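Local coordinates for conserved hypothetical protein (PDB 2NR4) that is of unknown function but binds flavin mononucleotide in a beta-barrel domain, as a two-chain assembly, at residues L21-A35 / A45-F57. Residues are numbered along the deposited sequence; the frame is centred on the assembly and turned at random.
Sequences LSSFGIREGISEIIA and APIGIVMKGERPF. With FMN (flavin mononucleotide), chain C.
G29 and M51 open a ladder of antiparallel backbone bonds that continues through S31 with I49 and I33 with I47 to A35 with A45. Each of these four pairs is bonded in both directions, eight bonds in all. At the non-hydrogen-bonded pairs between them CA-H groups also meet carbonyls, as where G48 CA lies 3.4 Å from S31 O.

Apolar contacts gather on the face carrying I33, I47, I49 and M51. I33 holds CG1 between its backbone N and carbonyl carbon (chi1 50°), which turns that branch across the strand to I49 CD1, 3.7 Å away. From the loop before the strand, I26 CG2 reaches both I49 CG2 at 3.7 Å and the M51 methyl CE, the methionine chain bending at chi2 and chi3 to lie at about a right angle to I26. L21 CD1 meets CG of the P56 ring at 3.8 Å. S78 of strand 75-79 and F122 of strand 118-130 also pack on I49. On the other face I30 and V50 lie side by side, and I30 CG2 sits over G48 CA at 3.6 Å.

Polar groups tie the loop to the strands: S31 OG accepts from R27 N, and a water lies between S31 OG, I49 O and R27 O, with more acceptors about it than it has protons. R27 itself reaches out to E152 of the second subunit in a salt bridge.

At the flavin end, G48 N donates almost straight (174°) to FMN O4 at 2.7 Å, while P46 O accepts from the ribityl O2'. I47 CD1 approaches pyrimidine carbon C2, and E32 OE1 comes within 3.3 Å of ring carbon C6. This is a beta hairpin of a closed antiparallel barrel, its second strand lining the FMN pocket as in FMN-binding split-barrel proteins.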
ATOM      1  N   LEU A  21       7.503 -17.153   3.355  1.00 36.30           N
ATOM      2  CA  LEU A  21       7.927 -15.867   2.754  1.00 34.20           C
ATOM      3  C   LEU A  21       6.885 -14.774   2.901  1.00 32.55           C
ATOM      4  O   LEU A  21       7.242 -13.606   2.998  1.00 30.44           O
ATOM      5  CB  LEU A  21       8.304 -16.008   1.276  1.00 34.97           C
ATOM      6  CG  LEU A  21       9.544 -16.865   1.005  1.00 37.33           C
ATOM      7  CD1 LEU A  21       9.768 -16.972  -0.465  1.00 38.49           C
ATOM      8  CD2 LEU A  21      10.789 -16.340   1.751  1.00 40.43           C
ATOM      9  N   SER A  22       5.597 -15.149   2.923  1.00 30.34           N
ATOM     10  CA  SER A  22       4.523 -14.145   3.078  1.00 29.50           C
ATOM     11  C   SER A  22       4.598 -13.415   4.410  1.00 28.97           C
ATOM     12  O   SER A  22       4.172 -12.253   4.524  1.00 28.17           O
ATOM     13  CB  SER A  22       3.156 -14.801   2.907  1.00 29.49           C
ATOM     14  OG  SER A  22       2.888 -15.599   4.031  1.00 29.19           O
ATOM     15  N   SER A  23       5.135 -14.091   5.432  1.00 28.72           N
ATOM     16  CA  SER A  23       5.409 -13.470   6.720  1.00 28.55           C
ATOM     17  C   SER A  23       6.449 -12.355   6.662  1.00 27.99           C
ATOM     18  O   SER A  23       6.503 -11.503   7.563  1.00 27.91           O
ATOM     19  CB  SER A  23       5.907 -14.540   7.705  1.00 30.39           C
ATOM     20  OG  SER A  23       4.822 -15.362   8.082  1.00 34.81           O
ATOM     21  N   PHE A  24       7.271 -12.366   5.606  1.00 27.17           N
ATOM     22  CA  PHE A  24       8.340 -11.351   5.430  1.00 26.92           C
ATOM     23  C   PHE A  24       8.048 -10.428   4.247  1.00 26.34           C
ATOM     24  O   PHE A  24       8.929  -9.733   3.769  1.00 25.58           O
ATOM     25  CB  PHE A  24       9.696 -12.045   5.259  1.00 27.35           C
ATOM     26  CG  PHE A  24      10.067 -12.911   6.450  1.00 28.63           C
ATOM     27  CD1 PHE A  24      10.676 -12.351   7.555  1.00 28.95           C
ATOM     28  CD2 PHE A  24       9.714 -14.257   6.473  1.00 31.17           C
ATOM     29  CE1 PHE A  24      10.976 -13.133   8.663  1.00 30.56           C
ATOM     30  CE2 PHE A  24      10.014 -15.046   7.565  1.00 31.01           C
ATOM     31  CZ  PHE A  24      10.653 -14.478   8.661  1.00 29.48           C
ATOM     32  N   GLY A  25       6.792 -10.427   3.797  1.00 25.95           N
ATOM     33  CA  GLY A  25       6.347  -9.459   2.803  1.00 24.90           C
ATOM     34  C   GLY A  25       6.534  -9.909   1.379  1.00 24.81           C
ATOM     35  O   GLY A  25       6.297  -9.123   0.478  1.00 24.27           O
ATOM     36  N   ILE A  26       6.915 -11.168   1.145  1.00 24.50           N
ATOM     37  CA  ILE A  26       7.025 -11.699  -0.220  1.00 26.46           C
ATOM     38  C   ILE A  26       5.749 -12.468  -0.556  1.00 27.51           C
ATOM     39  O   ILE A  26       5.625 -13.655  -0.240  1.00 27.61           O
ATOM     40  CB  ILE A  26       8.290 -12.586  -0.429  1.00 27.15           C
ATOM     41  CG1 ILE A  26       9.523 -11.916   0.195  1.00 28.94           C
ATOM     42  CG2 ILE A  26       8.511 -12.939  -1.933  1.00 29.11           C
ATOM     43  CD1 ILE A  26       9.785 -10.541  -0.319  1.00 30.81           C
ATOM     44  N   ARG A  27       4.821 -11.773  -1.211  1.00 28.19           N
ATOM     45  CA  ARG A  27       3.436 -12.230  -1.394  1.00 28.53           C
ATOM     46  C   ARG A  27       3.167 -12.504  -2.846  1.00 28.01           C
ATOM     47  O   ARG A  27       3.963 -12.146  -3.733  1.00 27.27           O
ATOM     48  CB  ARG A  27       2.444 -11.145  -0.982  1.00 28.28           C
ATOM     49  CG  ARG A  27       2.775 -10.337   0.230  1.00 33.82           C
ATOM     50  CD  ARG A  27       2.233 -10.947   1.434  1.00 35.67           C
ATOM     51  NE  ARG A  27       0.776 -11.095   1.324  1.00 40.76           N
ATOM     52  CZ  ARG A  27      -0.113 -10.248   1.831  1.00 42.97           C
ATOM     53  NH1 ARG A  27       0.292  -9.161   2.488  1.00 43.21           N
ATOM     54  NH2 ARG A  27      -1.419 -10.501   1.681  1.00 43.29           N
ATOM     55  N   GLU A  28       1.986 -13.090  -3.112  1.00 27.68           N
ATOM     56  CA  GLU A  28       1.591 -13.346  -4.471  1.00 27.51           C
ATOM     57  C   GLU A  28       1.571 -12.049  -5.306  1.00 25.88           C
ATOM     58  O   GLU A  28       1.181 -11.006  -4.793  1.00 26.55           O
ATOM     59  CB  GLU A  28       0.210 -14.013  -4.474  1.00 28.67           C
ATOM     60  CG  GLU A  28      -0.118 -14.658  -5.799  1.00 34.51           C
ATOM     61  CD  GLU A  28      -1.625 -14.979  -5.922  1.00 37.67           C
ATOM     62  OE1 GLU A  28      -2.365 -14.913  -4.907  1.00 37.81           O
ATOM     63  OE2 GLU A  28      -2.050 -15.283  -7.048  1.00 41.22           O
ATOM     64  N   GLY A  29       1.975 -12.129  -6.576  1.00 23.55           N
ATOM     65  CA  GLY A  29       2.017 -10.951  -7.469  1.00 23.28           C
ATOM     66  C   GLY A  29       3.395 -10.322  -7.380  1.00 23.57           C
ATOM     67  O   GLY A  29       4.371 -11.036  -7.121  1.00 24.00           O
ATOM     68  N   ILE A  30       3.501  -9.003  -7.564  1.00 22.48           N
ATOM     69  CA  ILE A  30       4.835  -8.367  -7.588  1.00 21.04           C
ATOM     70  C   ILE A  30       4.882  -7.493  -6.359  1.00 21.43           C
ATOM     71  O   ILE A  30       4.106  -6.522  -6.255  1.00 21.29           O
ATOM     72  CB  ILE A  30       5.085  -7.583  -8.885  1.00 21.30           C
ATOM     73  CG1 ILE A  30       5.022  -8.523 -10.111  1.00 21.12           C
ATOM     74  CG2 ILE A  30       6.493  -6.936  -8.854  1.00 23.67           C
ATOM     75  CD1 ILE A  30       5.177  -7.775 -11.421  1.00 22.77           C
ATOM     76  N   SER A  31       5.758  -7.865  -5.418  1.00 20.40           N
ATOM     77  CA  SER A  31       5.888  -7.179  -4.128  1.00 20.02           C
ATOM     78  C   SER A  31       6.981  -6.119  -4.331  1.00 20.23           C
ATOM     79  O   SER A  31       8.100  -6.457  -4.688  1.00 19.86           O
ATOM     80  CB  SER A  31       6.316  -8.200  -3.047  1.00 20.78           C
ATOM     81  OG  SER A  31       5.308  -9.207  -2.808  1.00 22.64           O
ATOM     82  N   GLU A  32       6.650  -4.851  -4.110  1.00 19.38           N
ATOM     83  CA  GLU A  32       7.609  -3.752  -4.340  1.00 20.09           C
ATOM     84  C   GLU A  32       8.398  -3.532  -3.066  1.00 20.59           C
ATOM     85  O   GLU A  32       7.880  -2.995  -2.050  1.00 20.82           O
ATOM     86  CB  GLU A  32       6.897  -2.463  -4.772  1.00 20.31           C
ATOM     87  CG  GLU A  32       5.916  -2.654  -5.973  1.00 21.95           C
ATOM     88  CD  GLU A  32       6.606  -2.920  -7.307  1.00 25.88           C
ATOM     89  OE1 GLU A  32       7.878  -2.859  -7.382  1.00 28.26           O
ATOM     90  OE2 GLU A  32       5.871  -3.211  -8.303  1.00 24.93           O
ATOM     91  N   ILE A  33       9.669  -3.934  -3.133  1.00 19.71           N
ATOM     92  CA  ILE A  33      10.546  -3.867  -1.967  1.00 20.30           C
ATOM     93  C   ILE A  33      11.799  -3.055  -2.313  1.00 20.03           C
ATOM     94  O   ILE A  33      11.983  -2.644  -3.439  1.00 19.77           O
ATOM     95  CB  ILE A  33      10.895  -5.276  -1.460  1.00 19.27           C
ATOM     96  CG1 ILE A  33      11.382  -6.207  -2.592  1.00 21.10           C
ATOM     97  CG2 ILE A  33       9.634  -5.891  -0.730  1.00 21.74           C
ATOM     98  CD1 ILE A  33      12.819  -6.004  -3.034  1.00 26.03           C
ATOM     99  N   ILE A  34      12.661  -2.831  -1.339  1.00 19.21           N
ATOM    100  CA  ILE A  34      13.964  -2.282  -1.706  1.00 18.97           C
ATOM    101  C   ILE A  34      14.972  -3.424  -1.604  1.00 18.96           C
ATOM    102  O   ILE A  34      15.106  -4.056  -0.573  1.00 19.42           O
ATOM    103  CB  ILE A  34      14.314  -1.131  -0.773  1.00 20.90           C
ATOM    104  CG1 ILE A  34      13.316   0.023  -1.047  1.00 21.08           C
ATOM    105  CG2 ILE A  34      15.815  -0.720  -0.970  1.00 20.91           C
ATOM    106  CD1 ILE A  34      13.309   1.048   0.014  1.00 27.07           C
ATOM    107  N   ALA A  35      15.693  -3.668  -2.674  1.00 19.24           N
ATOM    108  CA  ALA A  35      16.631  -4.787  -2.698  1.00 18.85           C
ATOM    109  C   ALA A  35      17.985  -4.283  -2.236  1.00 19.38           C
ATOM    110  O   ALA A  35      18.460  -3.285  -2.777  1.00 18.73           O
ATOM    111  CB  ALA A  35      16.751  -5.286  -4.091  1.00 20.39           C
ATOM    112  N   ALA A  45      18.159  -0.531  -3.985  1.00 20.65           N
ATOM    113  CA  ALA A  45      17.360  -0.017  -5.125  1.00 20.26           C
ATOM    114  C   ALA A  45      15.969  -0.659  -5.097  1.00 20.54           C
ATOM    115  O   ALA A  45      15.869  -1.825  -4.769  1.00 19.79           O
ATOM    116  CB  ALA A  45      18.053  -0.388  -6.425  1.00 21.04           C
ATOM    117  N   PRO A  46      14.914   0.092  -5.423  1.00 21.62           N
ATOM    118  CA  PRO A  46      13.585  -0.566  -5.551  1.00 21.61           C
ATOM    119  C   PRO A  46      13.561  -1.617  -6.636  1.00 21.31           C
ATOM    120  O   PRO A  46      14.101  -1.430  -7.740  1.00 21.01           O
ATOM    121  CB  PRO A  46      12.637   0.584  -5.867  1.00 21.33           C
ATOM    122  CG  PRO A  46      13.304   1.746  -5.244  1.00 25.06           C
ATOM    123  CD  PRO A  46      14.784   1.547  -5.563  1.00 21.80           C
ATOM    124  N   ILE A  47      12.963  -2.758  -6.287  1.00 21.33           N
ATOM    125  CA  ILE A  47      12.878  -3.892  -7.190  1.00 22.04           C
ATOM    126  C   ILE A  47      11.591  -4.603  -6.872  1.00 21.10           C
ATOM    127  O   ILE A  47      11.213  -4.681  -5.712  1.00 21.77           O
ATOM    128  CB  ILE A  47      14.053  -4.883  -6.917  1.00 23.13           C
ATOM    129  CG1 ILE A  47      15.416  -4.219  -7.226  1.00 25.12           C
ATOM    130  CG2 ILE A  47      13.903  -6.149  -7.714  1.00 24.99           C
ATOM    131  CD1 ILE A  47      15.727  -4.138  -8.718  1.00 30.21           C
ATOM    132  N   GLY A  48      10.926  -5.133  -7.892  1.00 21.38           N
ATOM    133  CA  GLY A  48       9.705  -5.939  -7.655  1.00 21.28           C
ATOM    134  C   GLY A  48      10.111  -7.416  -7.598  1.00 21.65           C
ATOM    135  O   GLY A  48      10.775  -7.909  -8.511  1.00 25.25           O
ATOM    136  N   ILE A  49       9.819  -8.102  -6.516  1.00 21.19           N
ATOM    137  CA  ILE A  49      10.004  -9.564  -6.479  1.00 21.33           C
ATOM    138  C   ILE A  49       8.669 -10.205  -6.901  1.00 22.87           C
ATOM    139  O   ILE A  49       7.598  -9.842  -6.329  1.00 23.00           O
ATOM    140  CB  ILE A  49      10.417  -9.994  -5.081  1.00 21.24           C
ATOM    141  CG1 ILE A  49      11.862  -9.471  -4.796  1.00 22.50           C
ATOM    142  CG2 ILE A  49      10.308 -11.536  -4.898  1.00 22.71           C
ATOM    143  CD1 ILE A  49      12.327  -9.726  -3.458  1.00 24.61           C
ATOM    144  N   VAL A  50       8.749 -11.116  -7.882  1.00 23.86           N
ATOM    145  CA  VAL A  50       7.577 -11.721  -8.521  1.00 24.97           C
ATOM    146  C   VAL A  50       7.327 -13.105  -7.961  1.00 26.67           C
ATOM    147  O   VAL A  50       8.260 -13.943  -7.909  1.00 23.78           O
ATOM    148  CB  VAL A  50       7.732 -11.813 -10.041  1.00 25.60           C
ATOM    149  CG1 VAL A  50       6.368 -12.171 -10.727  1.00 25.97           C
ATOM    150  CG2 VAL A  50       8.389 -10.543 -10.626  1.00 24.89           C
ATOM    151  N   MET A  51       6.080 -13.359  -7.556  1.00 26.86           N
ATOM    152  CA  MET A  51       5.731 -14.684  -7.080  1.00 30.21           C
ATOM    153  C   MET A  51       4.474 -15.123  -7.832  1.00 32.12           C
ATOM    154  O   MET A  51       3.429 -14.476  -7.728  1.00 30.20           O
ATOM    155  CB  MET A  51       5.509 -14.646  -5.569  1.00 30.28           C
ATOM    156  CG  MET A  51       4.982 -15.930  -4.992  1.00 37.68           C
ATOM    157  SD  MET A  51       6.407 -16.926  -4.524  1.00 45.11           S
ATOM    158  CE  MET A  51       6.690 -16.094  -2.976  1.00 43.75           C
ATOM    159  N   LYS A  52       4.587 -16.202  -8.605  1.00 34.18           N
ATOM    160  CA  LYS A  52       3.433 -16.728  -9.328  1.00 38.63           C
ATOM    161  C   LYS A  52       3.322 -18.245  -9.268  1.00 39.36           C
ATOM    162  O   LYS A  52       3.187 -18.892 -10.297  1.00 41.38           O
ATOM    163  CB  LYS A  52       3.377 -16.222 -10.779  1.00 38.65           C
ATOM    164  CG  LYS A  52       4.696 -16.251 -11.555  1.00 41.72           C
ATOM    165  CD  LYS A  52       4.511 -15.978 -13.058  1.00 42.50           C
ATOM    166  CE  LYS A  52       4.369 -14.474 -13.373  1.00 46.95           C
ATOM    167  NZ  LYS A  52       4.248 -14.246 -14.844  1.00 49.75           N
ATOM    168  N   GLY A  53       3.355 -18.801  -8.065  1.00 39.84           N
ATOM    169  CA  GLY A  53       3.069 -20.223  -7.895  1.00 40.63           C
ATOM    170  C   GLY A  53       4.281 -21.073  -7.590  1.00 40.58           C
ATOM    171  O   GLY A  53       4.143 -22.200  -7.113  1.00 41.85           O
ATOM    172  N   GLU A  54       5.475 -20.561  -7.876  1.00 39.87           N
ATOM    173  CA  GLU A  54       6.692 -21.352  -7.645  1.00 38.35           C
ATOM    174  C   GLU A  54       7.724 -20.556  -6.822  1.00 36.18           C
ATOM    175  O   GLU A  54       7.342 -19.877  -5.852  1.00 35.50           O
ATOM    176  CB  GLU A  54       7.227 -21.882  -8.976  1.00 39.20           C
ATOM    177  CG  GLU A  54       6.175 -22.720  -9.780  1.00 45.10           C
ATOM    178  CD  GLU A  54       5.618 -23.929  -8.992  1.00 52.16           C
ATOM    179  OE1 GLU A  54       6.416 -24.648  -8.344  1.00 55.47           O
ATOM    180  OE2 GLU A  54       4.378 -24.156  -9.012  1.00 55.35           O
ATOM    181  N   ARG A  55       9.011 -20.650  -7.166  1.00 32.35           N
ATOM    182  CA  ARG A  55       9.992 -19.832  -6.480  1.00 29.67           C
ATOM    183  C   ARG A  55       9.790 -18.374  -6.920  1.00 27.02           C
ATOM    184  O   ARG A  55       9.431 -18.128  -8.080  1.00 25.94           O
ATOM    185  CB  ARG A  55      11.439 -20.251  -6.796  1.00 29.53           C
ATOM    186  CG  ARG A  55      11.813 -21.674  -6.313  1.00 29.28           C
ATOM    187  CD  ARG A  55      13.341 -21.923  -6.397  1.00 30.27           C
ATOM    188  NE  ARG A  55      13.630 -23.352  -6.152  1.00 32.39           N
ATOM    189  CZ  ARG A  55      13.764 -23.868  -4.936  1.00 32.43           C
ATOM    190  NH1 ARG A  55      13.641 -23.082  -3.859  1.00 32.99           N
ATOM    191  NH2 ARG A  55      13.987 -25.162  -4.784  1.00 36.01           N
ATOM    192  N   PRO A  56      10.036 -17.426  -5.999  1.00 26.06           N
ATOM    193  CA  PRO A  56      10.009 -16.023  -6.418  1.00 25.58           C
ATOM    194  C   PRO A  56      11.137 -15.769  -7.380  1.00 24.74           C
ATOM    195  O   PRO A  56      12.129 -16.550  -7.392  1.00 23.88           O
ATOM    196  CB  PRO A  56      10.247 -15.233  -5.147  1.00 25.63           C
ATOM    197  CG  PRO A  56      10.591 -16.191  -4.082  1.00 26.66           C
ATOM    198  CD  PRO A  56      10.340 -17.590  -4.569  1.00 26.67           C
ATOM    199  N   PHE A  57      11.001 -14.708  -8.175  1.00 23.15           N
ATOM    200  CA  PHE A  57      12.051 -14.306  -9.108  1.00 22.88           C
ATOM    201  C   PHE A  57      12.103 -12.794  -9.319  1.00 23.71           C
ATOM    202  O   PHE A  57      11.184 -12.063  -8.917  1.00 22.29           O
ATOM    203  CB  PHE A  57      11.937 -14.990 -10.448  1.00 24.14           C
ATOM    204  CG  PHE A  57      10.686 -14.656 -11.235  1.00 23.96           C
ATOM    205  CD1 PHE A  57      10.736 -13.720 -12.252  1.00 26.24           C
ATOM    206  CD2 PHE A  57       9.501 -15.359 -11.008  1.00 25.02           C
ATOM    207  CE1 PHE A  57       9.587 -13.424 -13.002  1.00 26.29           C
ATOM    208  CE2 PHE A  57       8.343 -15.081 -11.759  1.00 27.03           C
ATOM    209  CZ  PHE A  57       8.398 -14.129 -12.749  1.00 26.65           C
TER
HETATM  210  N1  FMN C 401      14.383  -2.124 -11.655  1.00 42.32           N
HETATM  211  C2  FMN C 401      14.583  -3.443 -12.002  1.00 42.50           C
HETATM  212  O2  FMN C 401      15.595  -3.736 -12.632  1.00 42.87           O
HETATM  213  N3  FMN C 401      13.647  -4.401 -11.677  1.00 41.66           N
HETATM  214  C4  FMN C 401      12.504  -4.050 -10.974  1.00 41.68           C
HETATM  215  O4  FMN C 401      11.776  -4.908 -10.491  1.00 36.64           O
HETATM  216  C4A FMN C 401      12.302  -2.721 -10.610  1.00 41.99           C
HETATM  217  N5  FMN C 401      11.164  -2.343  -9.916  1.00 43.22           N
HETATM  218  C5A FMN C 401      10.969  -1.022  -9.536  1.00 42.42           C
HETATM  219  C6  FMN C 401       9.821  -0.662  -8.819  1.00 42.13           C
HETATM  220  C7  FMN C 401       9.618   0.655  -8.431  1.00 42.39           C
HETATM  221  C7M FMN C 401       8.339   1.009  -7.725  1.00 43.75           C
HETATM  222  C8  FMN C 401      10.574   1.629  -8.789  1.00 42.66           C
HETATM  223  C8M FMN C 401      10.495   3.015  -8.270  1.00 40.74           C
HETATM  224  C9  FMN C 401      11.723   1.280  -9.512  1.00 42.18           C
HETATM  225  C9A FMN C 401      11.925  -0.064  -9.877  1.00 42.19           C
HETATM  226  N10 FMN C 401      13.062  -0.443 -10.592  1.00 41.98           N
HETATM  227  C10 FMN C 401      13.250  -1.760 -10.959  1.00 42.45           C
HETATM  228  C1' FMN C 401      14.012   0.598 -11.103  1.00 41.97           C
HETATM  229  C2' FMN C 401      15.199   0.675 -10.150  1.00 43.31           C
HETATM  230  O2' FMN C 401      14.736   0.841  -8.836  1.00 42.11           O
HETATM  231  C3' FMN C 401      16.014   1.895 -10.509  1.00 44.64           C
HETATM  232  O3' FMN C 401      16.506   1.731 -11.829  1.00 44.23           O
HETATM  233  C4' FMN C 401      17.139   2.128  -9.503  1.00 42.08           C
HETATM  234  O4' FMN C 401      17.624   3.417  -9.782  1.00 47.31           O
HETATM  235  C5' FMN C 401      18.260   1.088  -9.631  1.00 42.16           C
HETATM  236  O5' FMN C 401      19.420   1.528  -8.954  1.00 39.45           O
HETATM  237  P   FMN C 401      20.770   0.650  -8.750  1.00 40.26           P
HETATM  238  O1P FMN C 401      21.678   1.027  -9.933  1.00 38.38           O
HETATM  239  O2P FMN C 401      20.412  -0.850  -8.865  1.00 31.16           O
HETATM  240  O3P FMN C 401      21.414   1.100  -7.437  1.00 36.38           O
HETATM  241  O   HOH W   1       6.262 -11.273  -4.255  1.00 25.27           O